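Local atomic coordinates of 2-c-methyl-d-erythritol 4-phosphate cytidylyltransferase (Streptococcus pneumoniae, PDB entry 2VSH), a protein that catalyses the transfer of the cytidylyl group of CTP to D-ribitol 5-phosphate, giving the CDP-ribitol used to build teichoic acid precursors. Residues T120-I124 / K212-N217. Numbering follows the deposited sequence.
Sequences TLRMI and KGEYSN
With CG trans to the backbone N (chi1 -164°) and two bends further along, at chi2 and chi3, the side chain of Arg122 turns its guanidinium onto the backbone of Lys212 and the carboxylate of Glu214. Both terminal nitrogens converge on one carbonyl oxygen, NH1 to Lys212 O at 2.9 Å and NH2 to the same Lys212 O at 3.1 Å. That oxygen lies almost in the guanidinium plane; the NH1 bond is the straighter (154°), while NH2 approaches from above the carbonyl plane. NH2 also forms a salt bridge with Glu214 OE2, 3.1 Å away; the guanidinium and carboxylate planes stand 88° apart. Arginine suits the place because its flat group carries several N-H donors, enough for carbonyl and carboxylate together, and a salt bridge from NH1 to Asp126, one turn on, probably helps to hold its orientation. The other carboxylate oxygen takes a weak bond from Lys212, NZ to Glu214 OE1 at 3.3 Å, so the acid lies between two cations and probably tempers their repulsion.

Thr120 caps the helix: its OG1 accepts from Met123 N at 3.3 Å, and a water 2.6 Å from Thr120 OG1 donates to Glu214 OE2, tying cap to carboxylate. The unbranched Met123 lays its CG over one guanidinium face of Arg122, offset toward the rim, and 3.9 Å from Lys212 O. The amide of Asn217 is bonded to Thr170 and Gln169, anchoring the loop on strand 165-175. Glu214 to Asn217 form a type I turn, closed by Asn217 N to Glu214 O. The whole is a salt-bridge network beside a threonine N-cap, joining the start of helix 121-133 to the loop after strand 208-212 in the GT-A-like fold of the IspD/TarI cytidylyltransferases.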
loop_
_atom_site.group_PDB
_atom_site.type_symbol
_atom_site.label_atom_id
_atom_site.label_comp_id
_atom_site.label_asym_id
_atom_site.label_seq_id
_atom_site.Cartn_x
_atom_site.Cartn_y
_atom_site.Cartn_z
ATOM N N THR A 120 4.795 -18.514 -5.293
ATOM C CA THR A 120 5.089 -19.453 -6.358
ATOM C C THR A 120 6.410 -20.166 -6.048
ATOM O O THR A 120 7.206 -19.694 -5.231
ATOM C CB THR A 120 5.225 -18.717 -7.711
ATOM O OG1 THR A 120 6.336 -17.812 -7.647
ATOM C CG2 THR A 120 3.931 -17.939 -8.082
ATOM N N LEU A 121 6.644 -21.303 -6.703
ATOM C CA LEU A 121 7.913 -22.023 -6.566
ATOM C C LEU A 121 9.073 -21.141 -7.024
ATOM O O LEU A 121 10.173 -21.221 -6.496
ATOM C CB LEU A 121 7.885 -23.326 -7.389
ATOM C CG LEU A 121 7.049 -24.459 -6.769
ATOM C CD1 LEU A 121 6.880 -25.614 -7.761
ATOM C CD2 LEU A 121 7.676 -24.943 -5.472
ATOM N N ARG A 122 8.824 -20.302 -8.020
ATOM C CA ARG A 122 9.882 -19.427 -8.523
ATOM C C ARG A 122 10.383 -18.520 -7.390
ATOM O O ARG A 122 11.582 -18.345 -7.216
ATOM C CB ARG A 122 9.370 -18.612 -9.705
ATOM C CG ARG A 122 10.458 -17.947 -10.571
ATOM C CD ARG A 122 10.937 -16.629 -9.970
ATOM N NE ARG A 122 9.861 -15.641 -9.821
ATOM C CZ ARG A 122 9.870 -14.647 -8.934
ATOM N NH1 ARG A 122 10.895 -14.499 -8.093
ATOM N NH2 ARG A 122 8.840 -13.812 -8.870
ATOM N N MET A 123 9.449 -17.955 -6.620
ATOM C CA MET A 123 9.769 -17.089 -5.482
ATOM C C MET A 123 10.525 -17.844 -4.390
ATOM O O MET A 123 11.556 -17.365 -3.912
ATOM C CB MET A 123 8.486 -16.497 -4.891
ATOM C CG MET A 123 7.849 -15.427 -5.776
ATOM S SD MET A 123 6.205 -14.996 -5.177
ATOM C CE MET A 123 5.608 -14.242 -6.629
ATOM N N ILE A 124 10.012 -19.021 -4.018
ATOM C CA ILE A 124 10.662 -19.912 -3.047
ATOM C C ILE A 124 12.076 -20.253 -3.499
ATOM O O ILE A 124 13.010 -20.174 -2.720
ATOM C CB ILE A 124 9.874 -21.219 -2.877
ATOM C CG1 ILE A 124 8.520 -20.925 -2.237
ATOM C CG2 ILE A 124 10.684 -22.265 -2.060
ATOM C CD1 ILE A 124 7.460 -21.968 -2.529
ATOM N N LYS A 212 12.610 -10.942 -6.047
ATOM C CA LYS A 212 11.496 -10.407 -6.807
ATOM C C LYS A 212 10.221 -11.072 -6.327
ATOM O O LYS A 212 10.067 -12.292 -6.418
ATOM C CB LYS A 212 11.745 -10.633 -8.315
ATOM C CG LYS A 212 10.584 -10.317 -9.255
ATOM C CD LYS A 212 10.990 -10.567 -10.724
ATOM C CE LYS A 212 9.839 -11.130 -11.585
ATOM N NZ LYS A 212 8.631 -10.257 -11.585
ATOM N N GLY A 213 9.328 -10.258 -5.775
ATOM C CA GLY A 213 7.995 -10.698 -5.397
ATOM C C GLY A 213 7.081 -10.673 -6.599
ATOM O O GLY A 213 7.540 -10.762 -7.736
ATOM N N GLU A 214 5.780 -10.568 -6.348
ATOM C CA GLU A 214 4.793 -10.451 -7.412
ATOM C C GLU A 214 3.649 -9.609 -6.883
ATOM O O GLU A 214 3.317 -9.687 -5.696
ATOM C CB GLU A 214 4.277 -11.841 -7.794
ATOM C CG GLU A 214 4.008 -12.037 -9.258
ATOM C CD GLU A 214 5.272 -12.130 -10.083
ATOM O OE1 GLU A 214 5.514 -11.201 -10.872
ATOM O OE2 GLU A 214 6.023 -13.120 -9.946
ATOM N N TYR A 215 3.042 -8.799 -7.749
ATOM C CA TYR A 215 1.899 -7.999 -7.321
ATOM C C TYR A 215 0.732 -8.882 -6.880
ATOM O O TYR A 215 -0.039 -8.517 -5.993
ATOM C CB TYR A 215 1.519 -6.968 -8.395
ATOM C CG TYR A 215 2.569 -5.888 -8.449
ATOM C CD1 TYR A 215 3.435 -5.774 -9.532
ATOM C CD2 TYR A 215 2.750 -5.027 -7.367
ATOM C CE1 TYR A 215 4.437 -4.790 -9.554
ATOM C CE2 TYR A 215 3.742 -4.050 -7.378
ATOM C CZ TYR A 215 4.574 -3.935 -8.463
ATOM O OH TYR A 215 5.552 -2.961 -8.444
ATOM N N SER A 216 0.656 -10.066 -7.475
ATOM C CA SER A 216 -0.334 -11.083 -7.129
ATOM C C SER A 216 -0.024 -11.787 -5.792
ATOM O O SER A 216 -0.888 -12.464 -5.255
ATOM C CB SER A 216 -0.413 -12.130 -8.251
ATOM O OG SER A 216 0.835 -12.809 -8.345
ATOM N N ASN A 217 1.192 -11.630 -5.260
ATOM C CA ASN A 217 1.535 -12.193 -3.926
ATOM C C ASN A 217 0.790 -11.446 -2.792
ATOM O O ASN A 217 1.389 -11.001 -1.803
ATOM C CB ASN A 217 3.054 -12.213 -3.724
ATOM C CG ASN A 217 3.505 -12.964 -2.457
ATOM O OD1 ASN A 217 2.814 -13.835 -1.929
ATOM N ND2 ASN A 217 4.710 -12.643 -2.004
HETATM O O HOH W 1 6.484 -16.157 -9.683
#